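Local structure of putative lipoprotein (Clostridium difficile, 4EXR) at residues E23-Y34 against L53-Y64; K107-T115 against K159-V167. The protein is of unknown function but is a putative lipoprotein with two PepSY (peptidase propeptide and YPEB) domains, a family thought to act in regulating peptidases. All coordinates share one frame; numbering follows the deposited sequence. Where two conformers were deposited one is given.

Interaction 1: residues E23-Y34 against L53-Y64; sequences ENLMEQDFKVPY and LSLERDLNKFVY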
loop_
_atom_site.group_PDB
_atom_site.type_symbol
_atom_site.label_atom_id
_atom_site.label_comp_id
_atom_site.label_asym_id
_atom_site.label_seq_id
_atom_site.Cartn_x
_atom_site.Cartn_y
_atom_site.Cartn_z
ATOM N N GLU A 23 -4.964 21.528 15.300
ATOM C CA GLU A 23 -5.259 21.092 13.943
ATOM C C GLU A 23 -5.093 22.200 12.898
ATOM O O GLU A 23 -5.251 21.958 11.705
ATOM C CB GLU A 23 -6.680 20.533 13.892
ATOM C CG GLU A 23 -7.172 20.034 15.245
ATOM C CD GLU A 23 -8.558 19.423 15.187
ATOM O OE1 GLU A 23 -9.094 19.253 14.071
ATOM O OE2 GLU A 23 -9.111 19.111 16.262
ATOM N N ASN A 24 -4.772 23.410 13.342
ATOM C CA ASN A 24 -4.569 24.517 12.413
ATOM C C ASN A 24 -3.188 24.433 11.773
ATOM O O ASN A 24 -2.179 24.628 12.446
ATOM C CB ASN A 24 -4.741 25.861 13.132
ATOM C CG ASN A 24 -5.008 27.014 12.176
ATOM O OD1 ASN A 24 -4.773 26.917 10.970
ATOM N ND2 ASN A 24 -5.509 28.112 12.715
ATOM N N LEU A 25 -3.141 24.134 10.476
ATOM C CA LEU A 25 -1.868 24.055 9.769
ATOM C C LEU A 25 -1.157 25.399 9.757
ATOM O O LEU A 25 0.067 25.460 9.659
ATOM C CB LEU A 25 -2.057 23.566 8.327
ATOM C CG LEU A 25 -2.459 22.118 8.069
ATOM C CD1 LEU A 25 -2.268 21.785 6.588
ATOM C CD2 LEU A 25 -1.663 21.172 8.951
HETATM N N MSE A 26 -1.931 26.474 9.852
HETATM C CA MSE A 26 -1.376 27.823 9.851
HETATM C C MSE A 26 -0.620 28.153 11.138
HETATM O O MSE A 26 0.215 29.060 11.160
HETATM C CB MSE A 26 -2.480 28.853 9.608
HETATM C CG MSE A 26 -2.803 29.043 8.142
HETATM SE SE MSE A 26 -1.355 30.003 7.246
HETATM C CE MSE A 26 -1.937 31.827 7.657
ATOM N N GLU A 27 -0.913 27.419 12.208
ATOM C CA GLU A 27 -0.258 27.670 13.486
ATOM C C GLU A 27 0.797 26.609 13.784
ATOM O O GLU A 27 1.233 26.460 14.927
ATOM C CB GLU A 27 -1.295 27.758 14.613
ATOM C CG GLU A 27 -2.241 28.948 14.463
ATOM C CD GLU A 27 -3.390 28.934 15.459
ATOM O OE1 GLU A 27 -3.635 27.878 16.079
ATOM O OE2 GLU A 27 -4.051 29.985 15.616
ATOM N N GLN A 28 1.197 25.865 12.755
ATOM C CA GLN A 28 2.230 24.846 12.915
ATOM C C GLN A 28 3.522 25.285 12.243
ATOM O O GLN A 28 3.501 26.051 11.279
ATOM C CB GLN A 28 1.775 23.507 12.311
ATOM C CG GLN A 28 0.614 22.851 13.038
ATOM C CD GLN A 28 0.988 22.342 14.415
ATOM O OE1 GLN A 28 2.111 21.880 14.644
ATOM N NE2 GLN A 28 0.044 22.422 15.345
ATOM N N ASP A 29 4.649 24.802 12.754
ATOM C CA ASP A 29 5.891 24.873 11.996
ATOM C C ASP A 29 6.301 23.471 11.587
ATOM O O ASP A 29 6.345 22.570 12.421
ATOM C CB ASP A 29 7.023 25.513 12.804
ATOM C CG ASP A 29 8.375 25.371 12.109
ATOM O OD1 ASP A 29 8.689 26.219 11.242
ATOM O OD2 ASP A 29 9.112 24.399 12.407
ATOM N N PHE A 30 6.593 23.274 10.305
ATOM C CA PHE A 30 6.993 21.958 9.858
ATOM C C PHE A 30 8.489 21.953 9.629
ATOM O O PHE A 30 9.004 22.702 8.798
ATOM C CB PHE A 30 6.192 21.550 8.608
ATOM C CG PHE A 30 4.710 21.624 8.821
ATOM C CD1 PHE A 30 4.068 20.680 9.619
ATOM C CD2 PHE A 30 3.972 22.686 8.312
ATOM C CE1 PHE A 30 2.703 20.759 9.854
ATOM C CE2 PHE A 30 2.604 22.784 8.555
ATOM C CZ PHE A 30 1.967 21.814 9.319
ATOM N N LYS A 31 9.187 21.115 10.384
ATOM C CA LYS A 31 10.638 21.054 10.283
ATOM C C LYS A 31 11.106 20.610 8.902
ATOM O O LYS A 31 12.197 20.975 8.466
ATOM C CB LYS A 31 11.206 20.138 11.361
ATOM C CG LYS A 31 10.891 20.636 12.773
ATOM C CD LYS A 31 11.705 19.883 13.791
ATOM C CE LYS A 31 11.308 20.289 15.200
ATOM N NZ LYS A 31 11.573 21.721 15.511
ATOM N N VAL A 32 10.271 19.828 8.223
ATOM C CA VAL A 32 10.567 19.350 6.872
ATOM C C VAL A 32 9.749 20.175 5.894
ATOM O O VAL A 32 8.519 20.128 5.910
ATOM C CB VAL A 32 10.208 17.859 6.711
ATOM C CG1 VAL A 32 10.549 17.350 5.296
ATOM C CG2 VAL A 32 10.916 17.026 7.771
ATOM N N PRO A 33 10.424 20.971 5.061
ATOM C CA PRO A 33 9.668 21.762 4.083
ATOM C C PRO A 33 9.137 20.863 2.954
ATOM O O PRO A 33 9.659 19.765 2.730
ATOM C CB PRO A 33 10.703 22.761 3.571
ATOM C CG PRO A 33 11.999 22.066 3.727
ATOM C CD PRO A 33 11.876 21.182 4.951
ATOM N N TYR A 34 8.096 21.310 2.259
ATOM C CA TYR A 34 7.480 20.454 1.244
ATOM C C TYR A 34 8.468 20.070 0.148
ATOM O O TYR A 34 8.364 18.997 -0.440
ATOM C CB TYR A 34 6.218 21.099 0.667
ATOM C CG TYR A 34 6.491 22.066 -0.461
ATOM C CD1 TYR A 34 6.901 23.369 -0.206
ATOM C CD2 TYR A 34 6.351 21.664 -1.787
ATOM C CE1 TYR A 34 7.155 24.253 -1.245
ATOM C CE2 TYR A 34 6.606 22.529 -2.826
ATOM C CZ TYR A 34 7.006 23.816 -2.556
ATOM O OH TYR A 34 7.256 24.665 -3.604
ATOM N N LEU A 53 0.484 15.873 -4.270
ATOM C CA LEU A 53 1.247 16.142 -3.058
ATOM C C LEU A 53 0.282 16.751 -2.061
ATOM O O LEU A 53 -0.542 17.590 -2.420
ATOM C CB LEU A 53 2.378 17.131 -3.351
ATOM C CG LEU A 53 3.176 17.631 -2.140
ATOM C CD1 LEU A 53 3.923 16.504 -1.479
ATOM C CD2 LEU A 53 4.142 18.722 -2.555
ATOM N N SER A 54 0.349 16.317 -0.813
ATOM C CA SER A 54 -0.534 16.897 0.197
ATOM C C SER A 54 0.106 16.857 1.574
ATOM O O SER A 54 1.049 16.115 1.809
ATOM C CB SER A 54 -1.884 16.183 0.228
ATOM O OG SER A 54 -1.743 14.869 0.731
ATOM N N LEU A 55 -0.420 17.684 2.467
ATOM C CA LEU A 55 -0.025 17.678 3.860
ATOM C C LEU A 55 -1.303 17.624 4.679
ATOM O O LEU A 55 -2.215 18.426 4.476
ATOM C CB LEU A 55 0.764 18.943 4.196
ATOM C CG LEU A 55 1.167 19.102 5.677
ATOM C CD1 LEU A 55 2.012 17.923 6.163
ATOM C CD2 LEU A 55 1.905 20.411 5.856
ATOM N N GLU A 56 -1.377 16.666 5.593
ATOM C CA GLU A 56 -2.533 16.560 6.468
ATOM C C GLU A 56 -2.111 16.031 7.826
ATOM O O GLU A 56 -1.008 15.509 7.989
ATOM C CB GLU A 56 -3.577 15.626 5.861
ATOM C CG GLU A 56 -3.127 14.183 5.798
ATOM C CD GLU A 56 -3.926 13.366 4.799
ATOM O OE1 GLU A 56 -4.969 13.863 4.320
ATOM O OE2 GLU A 56 -3.506 12.230 4.488
ATOM N N ARG A 57 -2.998 16.185 8.805
ATOM C CA ARG A 57 -2.790 15.645 10.140
ATOM C C ARG A 57 -3.223 14.184 10.155
ATOM O O ARG A 57 -4.261 13.832 9.595
ATOM C CB ARG A 57 -3.612 16.447 11.155
ATOM C CG ARG A 57 -3.424 16.044 12.621
ATOM C CD ARG A 57 -4.153 17.024 13.546
ATOM N NE ARG A 57 -3.915 16.766 14.967
ATOM C CZ ARG A 57 -4.794 16.186 15.782
ATOM N NH1 ARG A 57 -5.976 15.796 15.321
ATOM N NH2 ARG A 57 -4.491 15.997 17.061
ATOM N N ASP A 58 -2.416 13.332 10.779
ATOM C CA ASP A 58 -2.799 11.938 10.976
ATOM C C ASP A 58 -2.533 11.587 12.431
ATOM O O ASP A 58 -1.393 11.314 12.806
ATOM C CB ASP A 58 -2.011 11.011 10.049
ATOM C CG ASP A 58 -2.552 9.581 10.041
ATOM O OD1 ASP A 58 -3.127 9.136 11.059
ATOM O OD2 ASP A 58 -2.398 8.896 9.007
ATOM N N LEU A 59 -3.591 11.603 13.239
ATOM C CA LEU A 59 -3.477 11.450 14.690
ATOM C C LEU A 59 -2.544 12.504 15.275
ATOM O O LEU A 59 -2.858 13.696 15.268
ATOM C CB LEU A 59 -3.013 10.039 15.070
ATOM C CG LEU A 59 -3.811 8.891 14.444
ATOM C CD1 LEU A 59 -3.231 7.546 14.850
ATOM C CD2 LEU A 59 -5.283 8.986 14.819
ATOM N N ASN A 60 -1.390 12.066 15.769
ATOM C CA ASN A 60 -0.436 12.984 16.381
ATOM C C ASN A 60 0.788 13.283 15.516
ATOM O O ASN A 60 1.836 13.690 16.031
ATOM C CB ASN A 60 -0.014 12.476 17.763
ATOM C CG ASN A 60 -1.098 12.667 18.808
ATOM O OD1 ASN A 60 -1.892 13.608 18.730
ATOM N ND2 ASN A 60 -1.138 11.775 19.792
ATOM N N LYS A 61 0.642 13.090 14.205
ATOM C CA LYS A 61 1.695 13.394 13.246
ATOM C C LYS A 61 1.149 14.287 12.132
ATOM O O LYS A 61 -0.035 14.239 11.813
ATOM C CB LYS A 61 2.210 12.109 12.593
ATOM C CG LYS A 61 3.021 11.176 13.470
ATOM C CD LYS A 61 3.222 9.847 12.741
ATOM C CE LYS A 61 4.301 8.979 13.387
ATOM N NZ LYS A 61 5.665 9.338 12.896
ATOM N N PHE A 62 2.014 15.098 11.536
ATOM C CA PHE A 62 1.671 15.729 10.272
ATOM C C PHE A 62 2.452 15.004 9.202
ATOM O O PHE A 62 3.633 14.673 9.379
ATOM C CB PHE A 62 1.953 17.227 10.290
ATOM C CG PHE A 62 1.123 17.968 11.297
ATOM C CD1 PHE A 62 1.547 18.084 12.613
ATOM C CD2 PHE A 62 -0.110 18.498 10.943
ATOM C CE1 PHE A 62 0.773 18.748 13.553
ATOM C CE2 PHE A 62 -0.892 19.168 11.889
ATOM C CZ PHE A 62 -0.450 19.285 13.186
ATOM N N VAL A 63 1.777 14.732 8.096
ATOM C CA VAL A 63 2.289 13.786 7.125
ATOM C C VAL A 63 2.142 14.336 5.712
ATOM O O VAL A 63 1.052 14.740 5.312
ATOM C CB VAL A 63 1.525 12.431 7.245
ATOM C CG1 VAL A 63 1.971 11.438 6.177
ATOM C CG2 VAL A 63 1.703 11.834 8.653
ATOM N N TYR A 64 3.253 14.363 4.980
ATOM C CA TYR A 64 3.241 14.612 3.545
ATOM C C TYR A 64 2.932 13.317 2.836
ATOM O O TYR A 64 3.516 12.279 3.157
ATOM C CB TYR A 64 4.620 15.067 3.057
ATOM C CG TYR A 64 5.035 16.456 3.482
ATOM C CD1 TYR A 64 4.430 17.590 2.932
ATOM C CD2 TYR A 64 6.068 16.636 4.399
ATOM C CE1 TYR A 64 4.828 18.870 3.321
ATOM C CE2 TYR A 64 6.475 17.902 4.786
ATOM C CZ TYR A 64 5.859 19.010 4.253
ATOM O OH TYR A 64 6.282 20.259 4.654
#

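Interaction 2: residues K107-T115 against K159-V167; sequences KLDLNDIMT and KVDSKKGTV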
loop_
_atom_site.group_PDB
_atom_site.type_symbol
_atom_site.label_atom_id
_atom_site.label_comp_id
_atom_site.label_asym_id
_atom_site.label_seq_id
_atom_site.Cartn_x
_atom_site.Cartn_y
_atom_site.Cartn_z
ATOM N N LYS A 107 0.995 14.952 -14.362
ATOM C CA LYS A 107 2.105 15.467 -13.569
ATOM C C LYS A 107 1.946 16.943 -13.239
ATOM O O LYS A 107 1.503 17.745 -14.067
ATOM C CB LYS A 107 3.457 15.204 -14.231
ATOM C CG LYS A 107 3.663 15.883 -15.566
ATOM C CD LYS A 107 5.103 15.676 -16.004
ATOM C CE LYS A 107 5.310 16.033 -17.450
ATOM N NZ LYS A 107 4.428 15.218 -18.334
ATOM N N LEU A 108 2.298 17.279 -12.001
ATOM C CA LEU A 108 2.215 18.636 -11.502
ATOM C C LEU A 108 3.318 19.507 -12.080
ATOM O O LEU A 108 4.426 19.038 -12.326
ATOM C CB LEU A 108 2.343 18.616 -9.969
ATOM C CG LEU A 108 1.333 17.751 -9.223
ATOM C CD1 LEU A 108 1.501 17.905 -7.672
ATOM C CD2 LEU A 108 -0.076 18.107 -9.678
ATOM N N ASP A 109 3.020 20.782 -12.293
ATOM C CA ASP A 109 4.071 21.739 -12.622
ATOM C C ASP A 109 4.539 22.389 -11.312
ATOM O O ASP A 109 3.859 23.254 -10.755
ATOM C CB ASP A 109 3.561 22.787 -13.609
ATOM C CG ASP A 109 4.609 23.824 -13.951
ATOM O OD1 ASP A 109 5.775 23.695 -13.495
ATOM O OD2 ASP A 109 4.266 24.767 -14.704
ATOM N N LEU A 110 5.699 21.956 -10.822
ATOM C CA LEU A 110 6.154 22.363 -9.481
ATOM C C LEU A 110 7.270 23.389 -9.519
ATOM O O LEU A 110 7.828 23.739 -8.485
ATOM C CB LEU A 110 6.616 21.144 -8.679
ATOM C CG LEU A 110 5.532 20.110 -8.393
ATOM C CD1 LEU A 110 6.121 18.879 -7.726
ATOM C CD2 LEU A 110 4.416 20.711 -7.547
ATOM N N ASN A 111 7.593 23.870 -10.713
ATOM C CA ASN A 111 8.656 24.853 -10.880
ATOM C C ASN A 111 8.164 26.268 -10.653
ATOM O O ASN A 111 7.122 26.659 -11.174
ATOM C CB ASN A 111 9.283 24.743 -12.278
ATOM C CG ASN A 111 9.945 23.400 -12.513
ATOM O OD1 ASN A 111 9.584 22.669 -13.438
ATOM N ND2 ASN A 111 10.912 23.060 -11.663
ATOM N N ASP A 112 8.922 27.025 -9.864
ATOM C CA ASP A 112 8.626 28.432 -9.582
ATOM C C ASP A 112 7.248 28.674 -8.970
ATOM O O ASP A 112 6.567 29.637 -9.314
ATOM C CB ASP A 112 8.806 29.288 -10.839
ATOM C CG ASP A 112 10.237 29.285 -11.338
ATOM O OD1 ASP A 112 11.160 29.218 -10.496
ATOM O OD2 ASP A 112 10.442 29.342 -12.571
ATOM N N ILE A 113 6.826 27.808 -8.058
ATOM C CA ILE A 113 5.523 28.012 -7.454
ATOM C C ILE A 113 5.690 28.712 -6.111
ATOM O O ILE A 113 6.780 28.734 -5.533
ATOM C CB ILE A 113 4.753 26.702 -7.260
ATOM C CG1 ILE A 113 5.508 25.757 -6.324
ATOM C CG2 ILE A 113 4.460 26.031 -8.623
ATOM C CD1 ILE A 113 4.708 24.507 -5.984
HETATM N N MSE A 114 4.610 29.293 -5.622
HETATM C CA MSE A 114 4.640 29.915 -4.310
HETATM C C MSE A 114 4.648 28.832 -3.231
HETATM O O MSE A 114 4.434 27.656 -3.521
HETATM C CB MSE A 114 3.431 30.823 -4.137
HETATM C CG MSE A 114 2.122 30.075 -3.987
HETATM SE SE MSE A 114 0.661 31.351 -3.745
HETATM C CE MSE A 114 1.063 32.469 -5.291
ATOM N N THR A 115 4.898 29.231 -1.985
ATOM C CA THR A 115 4.960 28.286 -0.876
ATOM C C THR A 115 3.557 27.945 -0.402
ATOM O O THR A 115 2.613 28.677 -0.677
ATOM C CB THR A 115 5.741 28.873 0.318
ATOM O OG1 THR A 115 5.035 30.010 0.812
ATOM C CG2 THR A 115 7.142 29.288 -0.111
ATOM N N LYS A 159 -9.269 26.781 -4.271
ATOM C CA LYS A 159 -8.200 26.496 -5.216
ATOM C C LYS A 159 -7.478 27.779 -5.593
ATOM O O LYS A 159 -8.107 28.762 -5.998
ATOM C CB LYS A 159 -8.747 25.766 -6.445
ATOM C CG LYS A 159 -9.413 24.451 -6.064
ATOM C CD LYS A 159 -9.936 23.668 -7.254
ATOM C CE LYS A 159 -10.484 22.322 -6.781
ATOM N NZ LYS A 159 -11.080 21.532 -7.886
ATOM N N VAL A 160 -6.158 27.769 -5.417
ATOM C CA VAL A 160 -5.319 28.932 -5.680
ATOM C C VAL A 160 -4.277 28.589 -6.751
ATOM O O VAL A 160 -3.539 27.618 -6.592
ATOM C CB VAL A 160 -4.578 29.362 -4.392
ATOM C CG1 VAL A 160 -3.652 30.539 -4.659
ATOM C CG2 VAL A 160 -5.568 29.673 -3.257
ATOM N N ASP A 161 -4.220 29.373 -7.835
ATOM C CA ASP A 161 -3.172 29.204 -8.854
ATOM C C ASP A 161 -1.788 29.224 -8.204
ATOM O O ASP A 161 -1.434 30.170 -7.490
ATOM C CB ASP A 161 -3.252 30.308 -9.914
ATOM C CG ASP A 161 -2.300 30.066 -11.076
ATOM O OD1 ASP A 161 -1.065 30.146 -10.877
ATOM O OD2 ASP A 161 -2.784 29.800 -12.197
ATOM N N SER A 162 -1.007 28.176 -8.445
ATOM C CA SER A 162 0.242 27.974 -7.697
ATOM C C SER A 162 1.335 28.987 -8.066
ATOM O O SER A 162 2.309 29.159 -7.322
ATOM C CB SER A 162 0.757 26.549 -7.895
ATOM O OG SER A 162 1.073 26.340 -9.261
ATOM N N LYS A 163 1.182 29.651 -9.210
ATOM C CA LYS A 163 2.137 30.677 -9.610
ATOM C C LYS A 163 1.585 32.092 -9.413
ATOM O O LYS A 163 2.267 32.963 -8.860
ATOM C CB LYS A 163 2.578 30.497 -11.064
ATOM C CG LYS A 163 3.320 29.200 -11.378
ATOM C CD LYS A 163 3.778 29.227 -12.840
ATOM C CE LYS A 163 3.921 27.835 -13.447
ATOM N NZ LYS A 163 5.124 27.085 -12.979
ATOM N N LYS A 164 0.350 32.309 -9.859
ATOM C CA LYS A 164 -0.227 33.653 -9.940
ATOM C C LYS A 164 -0.927 34.092 -8.661
ATOM O O LYS A 164 -1.127 35.288 -8.446
ATOM C CB LYS A 164 -1.228 33.741 -11.097
ATOM C CG LYS A 164 -0.652 33.479 -12.486
ATOM C CD LYS A 164 -1.775 33.476 -13.526
ATOM C CE LYS A 164 -1.345 32.842 -14.841
ATOM N NZ LYS A 164 -2.518 32.607 -15.736
ATOM N N GLY A 165 -1.322 33.134 -7.829
ATOM C CA GLY A 165 -1.995 33.451 -6.577
ATOM C C GLY A 165 -3.481 33.725 -6.711
ATOM O O GLY A 165 -4.162 34.000 -5.723
ATOM N N THR A 166 -3.974 33.661 -7.942
ATOM C CA THR A 166 -5.387 33.847 -8.256
ATOM C C THR A 166 -6.261 32.815 -7.564
ATOM O O THR A 166 -5.949 31.630 -7.581
ATOM C CB THR A 166 -5.618 33.660 -9.772
ATOM O OG1 THR A 166 -4.637 34.401 -10.503
ATOM C CG2 THR A 166 -7.020 34.114 -10.173
ATOM N N VAL A 167 -7.361 33.255 -6.961
ATOM C CA VAL A 167 -8.350 32.315 -6.452
ATOM C C VAL A 167 -9.169 31.772 -7.631
ATOM O O VAL A 167 -9.891 32.517 -8.293
ATOM C CB VAL A 167 -9.263 32.969 -5.392
ATOM C CG1 VAL A 167 -10.358 32.005 -4.965
ATOM C CG2 VAL A 167 -8.442 33.409 -4.196
HETATM O O HOH W 1 2.682 25.632 -11.415
#

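Interaction 1: residues E23-Y34 against L53-Y64
Phe30 and Phe62 meet edge-to-face: CE1 of Phe30 lies 3.5 Å from CG of Phe62, over that ring's face, with the planes at 69°. The Phe30 ring is covered on one face by a methyl of Leu55, whose CD2 sits 3.8 Å from the ring centroid in a CH-pi contact. Leu25 CD2 packs obliquely on the Phe62 ring beside the Phe30 edge, 3.6 Å from Phe62 CE2. Tyr64 brings the one hydrogen bond across this apolar patch: its OH donates to Val32 O at 2.6 Å, tilted 15° from the carbonyl plane, which gives a ring packed against Tyr34 CB and, on one face, Leu55 CD1 a satisfied hydroxyl. Leu55, Phe62 and Tyr64 lie on one face of a beta hairpin, closed by a type II' turn from Asp58 to Lys61, within an antiparallel sheet, and the side chains of 23-34 pack down on that face before helix 34-44 begins. Packing thins toward the turn. Gln28 bends at chi2 and lays its amide obliquely to the Phe62 ring, the planes 29° apart and CD 3.6 Å from CZ. Farther out, Glu23 CB only grazes Arg57 CD at 4.3 Å; both residues are solvent-exposed, as suits charged chains, and the Glu23 carboxylate pairs instead with Lys132.

Interaction 2: residues K107-T115 against K159-V167
The carboxylate of Asp109 is met by Lys163 from above its plane, NZ standing 54° out of it and 3.0 Å from OD2 in a salt bridge. OD1 of the same carboxylate turns back to its own loop, accepting a weak bond from Asn111 N. The second carboxylate, Asp161, takes Lys163 N on the anti side of OD1, forming an Asx turn that shapes the chain leaving strand 154-161; Lys164 N is a second donor to the same OD1, from above the plane. Lys163 starts away from the 107-115 loop, but its long chain, bent at chi4 (-74°), carries NZ back to Asp109 and to within 2.7 Å of Asn111 O. The backbones join where Met114 N donates to Ser162 O, 2.9 Å and nearly straight at 172°. Met114, present as selenomethionine, then curls at chi3 to set CE 3.5 Å from Gly165 CA, where the absence of a side chain leaves room for the methyl. A water gives hydrogen bonds to Asp109 O at 2.7 Å and Ser162 OG at 2.8 Å, and Ser162 OG is also bonded to Thr143 O. The salt bridge lies at the surface and is probably weakened by solvent, whereas the straight backbone bond fixes where the loop before helix 116-126 meets the end of the strand.

Both contacts reach the same antiparallel sheet, and their centres lie 19 Å apart. Each involves a loop leading into a helix, 34-44 after interaction 1 and 116-126 after interaction 2, and in each the segment that meets this loop includes sheet strand. They touch directly: Tyr34 OH is 3.4 Å from Ile113 CG1, and Leu53 N lies 4.1 Å from Leu108 CD1, so the two contacts pack against each other through these atoms. The sodium ion, bound at Val51, Asp52 and Asp137, lies about 8 Å from the side chain of Leu53 and about 11 Å from that of Asp109, so neither of these residues reaches it.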